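Local atomic coordinates of thiosulfate reductase (Thermus thermophilus, PDB entry 2VPZ), a protein that probably reduces sulfur compounds such as polysulfide or thiosulfate, using a molybdenum centre held by two molybdopterin guanine dinucleotides together with a [4Fe-4S] cluster. Residues K127-E130 with I131-Y135; Q87-D91 with P92-K96; G552-L555 with E556-K559. One frame throughout, in Å; residues are numbered along the deposited sequence.

Contact 1: residues K127-E130 with I131-Y135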
loop_
_atom_site.group_PDB
_atom_site.type_symbol
_atom_site.label_atom_id
_atom_site.label_comp_id
_atom_site.label_asym_id
_atom_site.label_seq_id
_atom_site.Cartn_x
_atom_site.Cartn_y
_atom_site.Cartn_z
ATOM N N LYS A 127 -18.041 54.054 43.510
ATOM C CA LYS A 127 -16.586 54.135 43.242
ATOM C C LYS A 127 -16.251 54.817 41.902
ATOM O O LYS A 127 -15.306 55.622 41.812
ATOM C CB LYS A 127 -15.938 52.734 43.269
ATOM C CG LYS A 127 -15.393 52.276 44.628
ATOM C CD LYS A 127 -14.024 52.909 44.916
ATOM C CE LYS A 127 -13.737 53.000 46.421
ATOM N NZ LYS A 127 -13.777 51.667 47.121
ATOM N N MET A 128 -17.022 54.484 40.866
ATOM C CA MET A 128 -16.849 55.044 39.525
ATOM C C MET A 128 -17.115 56.557 39.506
ATOM O O MET A 128 -16.427 57.312 38.800
ATOM C CB MET A 128 -17.789 54.353 38.500
ATOM C CG MET A 128 -17.510 52.877 38.181
ATOM S SD MET A 128 -18.416 52.255 36.721
ATOM C CE MET A 128 -17.618 53.192 35.375
ATOM N N LEU A 129 -18.106 56.987 40.284
ATOM C CA LEU A 129 -18.518 58.394 40.373
ATOM C C LEU A 129 -17.458 59.266 41.075
ATOM O O LEU A 129 -17.218 60.421 40.672
ATOM C CB LEU A 129 -19.927 58.500 41.035
ATOM C CG LEU A 129 -21.079 57.911 40.188
ATOM C CD1 LEU A 129 -22.385 57.795 40.999
ATOM C CD2 LEU A 129 -21.297 58.771 38.922
ATOM N N GLU A 130 -16.801 58.694 42.082
ATOM C CA GLU A 130 -15.721 59.351 42.824
ATOM C C GLU A 130 -14.520 59.613 41.919
ATOM O O GLU A 130 -13.907 60.683 42.006
ATOM C CB GLU A 130 -15.269 58.517 44.024
ATOM C CG GLU A 130 -16.255 58.391 45.169
ATOM C CD GLU A 130 -15.784 57.405 46.233
ATOM O OE1 GLU A 130 -14.636 56.933 46.097
ATOM O OE2 GLU A 130 -16.549 57.111 47.178
ATOM N N ILE A 131 -14.175 58.637 41.077
ATOM C CA ILE A 131 -13.042 58.771 40.139
ATOM C C ILE A 131 -13.366 59.882 39.121
ATOM O O ILE A 131 -12.483 60.633 38.703
ATOM C CB ILE A 131 -12.731 57.389 39.351
ATOM C CG1 ILE A 131 -12.090 56.367 40.293
ATOM C CG2 ILE A 131 -11.795 57.655 38.134
ATOM C CD1 ILE A 131 -12.373 54.892 39.942
ATOM N N ARG A 132 -14.653 60.002 38.786
ATOM C CA ARG A 132 -15.164 60.999 37.847
ATOM C C ARG A 132 -15.290 62.439 38.390
ATOM O O ARG A 132 -15.389 63.389 37.610
ATOM C CB ARG A 132 -16.531 60.553 37.292
ATOM C CG ARG A 132 -16.966 61.324 36.064
ATOM C CD ARG A 132 -18.458 61.372 35.829
ATOM N NE ARG A 132 -18.725 61.933 34.511
ATOM C CZ ARG A 132 -19.237 61.280 33.475
ATOM N NH1 ARG A 132 -19.575 60.002 33.594
ATOM N NH2 ARG A 132 -19.362 61.886 32.297
ATOM N N GLU A 133 -15.314 62.632 39.705
ATOM C CA GLU A 133 -15.428 63.986 40.197
ATOM C C GLU A 133 -14.040 64.646 40.394
ATOM O O GLU A 133 -13.893 65.856 40.182
ATOM C CB GLU A 133 -16.353 64.108 41.449
ATOM C CG GLU A 133 -17.784 63.412 41.358
ATOM C CD GLU A 133 -18.588 63.609 40.039
ATOM O OE1 GLU A 133 -19.408 62.700 39.710
ATOM O OE2 GLU A 133 -18.428 64.650 39.352
ATOM N N LYS A 134 -13.003 63.889 40.743
ATOM C CA LYS A 134 -11.674 64.490 40.829
ATOM C C LYS A 134 -10.740 64.173 39.602
ATOM O O LYS A 134 -9.696 64.805 39.472
ATOM C CB LYS A 134 -10.982 64.217 42.202
ATOM C CG LYS A 134 -10.634 62.765 42.536
ATOM C CD LYS A 134 -10.955 62.390 44.009
ATOM C CE LYS A 134 -9.802 62.723 44.951
ATOM N NZ LYS A 134 -8.479 62.272 44.408
ATOM N N TYR A 135 -11.094 63.252 38.700
ATOM C CA TYR A 135 -10.270 62.972 37.496
ATOM C C TYR A 135 -10.980 63.090 36.103
ATOM O O TYR A 135 -10.326 63.337 35.085
ATOM C CB TYR A 135 -9.558 61.575 37.529
ATOM C CG TYR A 135 -8.735 61.220 38.770
ATOM C CD1 TYR A 135 -9.306 60.506 39.815
ATOM C CD2 TYR A 135 -7.374 61.589 38.890
ATOM C CE1 TYR A 135 -8.580 60.149 40.967
ATOM C CE2 TYR A 135 -6.621 61.238 40.049
ATOM C CZ TYR A 135 -7.234 60.514 41.088
ATOM O OH TYR A 135 -6.530 60.159 42.224
#
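Glu133 folds back over the carbonyl of Leu129, one turn earlier in helix 117-134, and nearly every atom of its side chain borders that oxygen. Glu133 CB lies 3.9 Å from Leu129 O. With CG beside the backbone N and opposite the carbonyl carbon (chi1 -49°), the chain is directed back along the helix, and Glu133 CG comes to 3.1 Å from Leu129 O. The next torsion bends the chain, so that CD remains 3.5 Å from Leu129 O instead of reaching outward. At the tip, Glu133 OE1 lies 3.3 Å from Leu129 O. Both are acceptors, so this approach is not a hydrogen bond and is probably unfavourable for a charged carboxylate.

Ile131, on another side of the helix, also reaches back, but with hydrocarbon. Its CG1 and CD1 each lie 3.6 Å from Lys127 O, the carbonyl that receives a weak bond from Ile131 N. Arg132 N, in turn, donates to Met128 O at 3.2 Å. Glu133 N makes a weak bond to Glu130 O, and Tyr135 N bonds to Ile131 O at 3.0 Å, although Tyr135 is itself the first residue to leave helical geometry.

Met128 and Ile131 are buried, Met128 against Ile140 and Leu461, Ile131 against Ala139, whereas Glu130, Glu133 and Lys134 are exposed. The extended Arg132 chain reaches Trp160 in a cation-pi contact. These are the last two turns of an amphipathic helix that precedes strand 141-144 of a parallel five-stranded sheet, an arrangement characteristic of alpha/beta domains.

Contact 2: residues Q87-D91 with P92-K96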
loop_
_atom_site.group_PDB
_atom_site.type_symbol
_atom_site.label_atom_id
_atom_site.label_comp_id
_atom_site.label_asym_id
_atom_site.label_seq_id
_atom_site.Cartn_x
_atom_site.Cartn_y
_atom_site.Cartn_z
ATOM N N GLN A 87 -19.497 22.260 28.164
ATOM C CA GLN A 87 -19.266 21.846 29.542
ATOM C C GLN A 87 -18.901 22.965 30.556
ATOM O O GLN A 87 -19.075 22.791 31.771
ATOM C CB GLN A 87 -18.351 20.578 29.673
ATOM C CG GLN A 87 -16.828 20.706 29.892
ATOM C CD GLN A 87 -16.413 21.361 31.222
ATOM O OE1 GLN A 87 -16.025 22.537 31.237
ATOM N NE2 GLN A 87 -16.466 20.612 32.324
ATOM N N THR A 88 -18.450 24.139 30.102
ATOM C CA THR A 88 -18.138 25.209 31.063
ATOM C C THR A 88 -19.414 25.579 31.872
ATOM O O THR A 88 -19.352 25.936 33.054
ATOM C CB THR A 88 -17.582 26.500 30.396
ATOM O OG1 THR A 88 -16.328 26.227 29.780
ATOM C CG2 THR A 88 -17.435 27.633 31.455
ATOM N N THR A 89 -20.562 25.467 31.225
ATOM C CA THR A 89 -21.828 25.749 31.865
ATOM C C THR A 89 -22.091 24.730 32.987
ATOM O O THR A 89 -22.788 25.040 33.952
ATOM C CB THR A 89 -23.030 25.674 30.846
ATOM O OG1 THR A 89 -22.749 26.459 29.691
ATOM C CG2 THR A 89 -24.336 26.148 31.506
ATOM N N TYR A 90 -21.511 23.534 32.871
ATOM C CA TYR A 90 -21.697 22.425 33.840
ATOM C C TYR A 90 -20.417 21.995 34.530
ATOM O O TYR A 90 -20.165 20.814 34.798
ATOM C CB TYR A 90 -22.365 21.253 33.152
ATOM C CG TYR A 90 -23.470 21.718 32.236
ATOM C CD1 TYR A 90 -23.337 21.628 30.844
ATOM C CD2 TYR A 90 -24.617 22.328 32.753
ATOM C CE1 TYR A 90 -24.321 22.143 29.982
ATOM C CE2 TYR A 90 -25.619 22.848 31.909
ATOM C CZ TYR A 90 -25.467 22.754 30.515
ATOM O OH TYR A 90 -26.437 23.264 29.671
ATOM N N ASP A 91 -19.614 23.014 34.832
ATOM C CA ASP A 91 -18.332 22.887 35.502
ATOM C C ASP A 91 -18.535 23.304 37.009
ATOM O O ASP A 91 -18.917 24.448 37.268
ATOM C CB ASP A 91 -17.352 23.818 34.718
ATOM C CG ASP A 91 -15.926 23.887 35.327
ATOM O OD1 ASP A 91 -15.663 23.206 36.342
ATOM O OD2 ASP A 91 -15.087 24.647 34.760
ATOM N N PRO A 92 -18.304 22.373 38.000
ATOM C CA PRO A 92 -18.433 22.629 39.445
ATOM C C PRO A 92 -17.653 23.837 40.075
ATOM O O PRO A 92 -17.929 24.270 41.229
ATOM C CB PRO A 92 -18.078 21.285 40.120
ATOM C CG PRO A 92 -17.258 20.542 39.051
ATOM C CD PRO A 92 -17.898 20.989 37.742
ATOM N N ASP A 93 -16.669 24.331 39.317
ATOM C CA ASP A 93 -15.771 25.474 39.674
ATOM C C ASP A 93 -16.228 26.759 38.959
ATOM O O ASP A 93 -15.690 27.853 39.183
ATOM C CB ASP A 93 -14.272 25.305 39.285
ATOM C CG ASP A 93 -13.686 23.903 39.582
ATOM O OD1 ASP A 93 -14.036 23.298 40.594
ATOM O OD2 ASP A 93 -12.817 23.465 38.769
ATOM N N ARG A 94 -17.192 26.624 38.049
ATOM C CA ARG A 94 -17.695 27.800 37.352
ATOM C C ARG A 94 -18.285 28.808 38.399
ATOM O O ARG A 94 -19.049 28.386 39.284
ATOM C CB ARG A 94 -18.769 27.414 36.330
ATOM C CG ARG A 94 -20.200 27.414 36.853
ATOM C CD ARG A 94 -21.252 27.424 35.722
ATOM N NE ARG A 94 -21.670 28.763 35.329
ATOM C CZ ARG A 94 -22.806 29.069 34.695
ATOM N NH1 ARG A 94 -23.673 28.119 34.359
ATOM N NH2 ARG A 94 -23.098 30.343 34.414
ATOM N N LEU A 95 -17.919 30.090 38.278
ATOM C CA LEU A 95 -18.352 31.226 39.143
ATOM C C LEU A 95 -19.911 31.347 39.264
ATOM O O LEU A 95 -20.595 31.316 38.248
ATOM C CB LEU A 95 -17.747 32.562 38.583
ATOM C CG LEU A 95 -16.204 32.597 38.502
ATOM C CD1 LEU A 95 -15.720 33.689 37.526
ATOM C CD2 LEU A 95 -15.608 32.791 39.904
ATOM N N LYS A 96 -20.461 31.479 40.476
ATOM C CA LYS A 96 -21.919 31.529 40.692
ATOM C C LYS A 96 -22.443 32.848 41.347
ATOM O O LYS A 96 -23.394 33.468 40.853
ATOM C CB LYS A 96 -22.362 30.293 41.527
ATOM C CG LYS A 96 -21.636 28.944 41.180
ATOM C CD LYS A 96 -21.196 28.098 42.400
ATOM C CE LYS A 96 -20.706 26.693 41.984
ATOM N NZ LYS A 96 -19.279 26.665 41.492
#
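Asp91 and Arg94 are the first and last residues of a type I beta turn, with Pro92 and Asp93 at its corners. Among the hydrogen bonds, the one that closes the turn runs from Arg94 N to Asp91 O at 2.9 Å. The side chain of Asp91 reinforces the same corner. Its CG lies anti to the backbone N (chi1 177°), which carries OD1 over the start of the turn, where Asp91 OD1 accepts a weak but straight bond from Asp93 N at 3.3 Å. An Asx turn is thus superposed on the beta turn. Bent at chi3 (-91°), the Arg94 side chain runs alongside Thr89, and its NH1 donates to Thr89 O at 3.2 Å, in the carbonyl plane and on a lone pair.

Charge interactions are of both signs. Asp91 OD1 and Asp93 OD2 approach to 3.7 Å, a repulsion that is probably eased by Asn636, whose ND2 donates to OD2 of each aspartate, and by the salt bridge of Asp93 with Arg758. Arg94 carries the opposite charge into a buried setting. Its NH2 is paired with Glu487, so the guanidinium ties this loop to a distant part of the chain. A leucine in its place would probably leave the Glu487 carboxylate without its counter-charge and Thr89 O without this donor.

In van der Waals contact, the aliphatic part of Arg94 runs past carbonyl oxygens, CB 3.1 Å from Asp91 O and CD 3.3 Å from Thr89 O, while Thr89 CG2 borders NH1. Beyond the turn, Lys96 curls back over the chain, and its ammonium NZ bonds to two carbonyl oxygens, Pro92 O and Arg94 O, each at 2.8 Å.

Contact 3: residues G552-L555 with E556-K559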
loop_
_atom_site.group_PDB
_atom_site.type_symbol
_atom_site.label_atom_id
_atom_site.label_comp_id
_atom_site.label_asym_id
_atom_site.label_seq_id
_atom_site.Cartn_x
_atom_site.Cartn_y
_atom_site.Cartn_z
ATOM N N GLY A 552 -38.945 43.595 8.561
ATOM C CA GLY A 552 -40.122 42.921 8.071
ATOM C C GLY A 552 -40.473 41.657 8.827
ATOM O O GLY A 552 -41.167 40.782 8.301
ATOM N N LEU A 553 -39.982 41.521 10.056
ATOM C CA LEU A 553 -40.258 40.373 10.949
ATOM C C LEU A 553 -40.305 40.748 12.448
ATOM O O LEU A 553 -40.056 41.905 12.827
ATOM C CB LEU A 553 -39.241 39.219 10.747
ATOM C CG LEU A 553 -38.106 39.394 9.723
ATOM C CD1 LEU A 553 -36.760 39.019 10.351
ATOM C CD2 LEU A 553 -38.359 38.562 8.449
ATOM N N ASP A 554 -40.639 39.751 13.276
ATOM C CA ASP A 554 -40.750 39.822 14.745
ATOM C C ASP A 554 -39.912 38.683 15.425
ATOM O O ASP A 554 -39.364 37.822 14.736
ATOM C CB ASP A 554 -42.213 39.715 15.168
ATOM C CG ASP A 554 -42.940 38.568 14.508
ATOM O OD1 ASP A 554 -43.779 37.915 15.169
ATOM O OD2 ASP A 554 -42.643 38.326 13.323
ATOM N N LEU A 555 -39.841 38.689 16.758
ATOM C CA LEU A 555 -39.044 37.741 17.540
ATOM C C LEU A 555 -39.309 36.243 17.310
ATOM O O LEU A 555 -38.399 35.436 17.083
ATOM C CB LEU A 555 -39.090 38.048 19.057
ATOM C CG LEU A 555 -37.722 38.350 19.709
ATOM C CD1 LEU A 555 -37.775 38.158 21.244
ATOM C CD2 LEU A 555 -36.638 37.434 19.090
ATOM N N GLU A 556 -40.573 35.859 17.357
ATOM C CA GLU A 556 -40.909 34.480 17.125
ATOM C C GLU A 556 -40.457 33.957 15.720
ATOM O O GLU A 556 -39.997 32.813 15.612
ATOM C CB GLU A 556 -42.417 34.268 17.385
ATOM C CG GLU A 556 -42.847 34.392 18.886
ATOM C CD GLU A 556 -42.213 33.318 19.796
ATOM O OE1 GLU A 556 -42.370 32.107 19.488
ATOM O OE2 GLU A 556 -41.562 33.678 20.811
ATOM N N THR A 557 -40.526 34.768 14.658
ATOM C CA THR A 557 -40.118 34.334 13.297
ATOM C C THR A 557 -38.581 34.277 13.148
ATOM O O THR A 557 -38.008 33.418 12.462
ATOM C CB THR A 557 -40.735 35.245 12.136
ATOM O OG1 THR A 557 -42.115 35.503 12.404
ATOM C CG2 THR A 557 -40.602 34.535 10.745
ATOM N N MET A 558 -37.892 35.185 13.830
ATOM C CA MET A 558 -36.452 35.156 13.804
ATOM C C MET A 558 -35.981 33.814 14.456
ATOM O O MET A 558 -35.034 33.186 13.960
ATOM C CB MET A 558 -35.845 36.351 14.538
ATOM C CG MET A 558 -34.608 36.971 13.849
ATOM S SD MET A 558 -33.697 35.813 12.787
ATOM C CE MET A 558 -34.520 36.067 11.189
ATOM N N LYS A 559 -36.630 33.366 15.539
ATOM C CA LYS A 559 -36.277 32.120 16.238
ATOM C C LYS A 559 -36.493 30.910 15.314
ATOM O O LYS A 559 -35.778 29.892 15.390
ATOM C CB LYS A 559 -37.082 31.948 17.549
ATOM C CG LYS A 559 -37.042 33.161 18.481
ATOM C CD LYS A 559 -37.025 32.805 19.973
ATOM C CE LYS A 559 -38.392 32.955 20.636
ATOM N NZ LYS A 559 -38.325 33.381 22.083
#
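Asp554 O is gripped by two backbone donors of the first turn of helix 555-560. Met558 N lies 3.2 Å from Asp554 O, while Thr557 N adds a weak, strongly bent bond to it. Lys559 N continues the helical pattern to Leu555 O at 3.1 Å.

Asp554 occupies the N-cap position, yet its carboxylate caps no backbone N-H. Its CG instead sits between the backbone N and the carbonyl carbon (chi1 49°), which turns OD2 towards Thr557. The Thr557 hydroxyl, OG1, donates to Asp554 OD2 at 3.0 Å, reaching it from above the carboxylate plane, 38° out of it. Leu555 N, at the start of the helix, is bound by Glu545 of the preceding helix.

Facing helix 540-551, Leu553 and the buried Met558 cross obliquely, and only their ends meet: Leu553 CD1 lies 3.8 Å from Met558 CE. Bends at chi2 and chi3 bring the methionine methyl back to this point. Leu548 and Leu564 touch both side chains and enclose the pair between helix 540-551 and strand 563-565. Further along the helix, Lys559 CG lies 3.0 Å from Leu555 O, and Lys559 NZ is shared between a salt bridge to Glu556 and a bond to Tyr489 OH.

Gly552, with positive phi, ends helix 540-551 in a Schellman motif. The apolar pair of Leu553 and Met558, five residues apart and bracketing the N-cap, is the hydrophobic staple characteristic of a helix start.

How the contacts relate
The three contacts follow one another along the chain in the order 2, 1, 3, and none touches another. Contacts 1 and 2 have centres 35 Å apart, and contacts 1 and 3 are the most widely separated, at 42 Å between centres. Contacts 2 and 3 come nearest, about 17 Å between closest atoms. Contact 2 alone lies near the cofactors: the side chain of Thr88 is about 7 Å from a bound molybdopterin guanine dinucleotide and about 11 Å from the iron-sulfur cluster. The other two lie away from the cofactor sites, contact 1 at the end of a helix and contact 3 at the beginning of one.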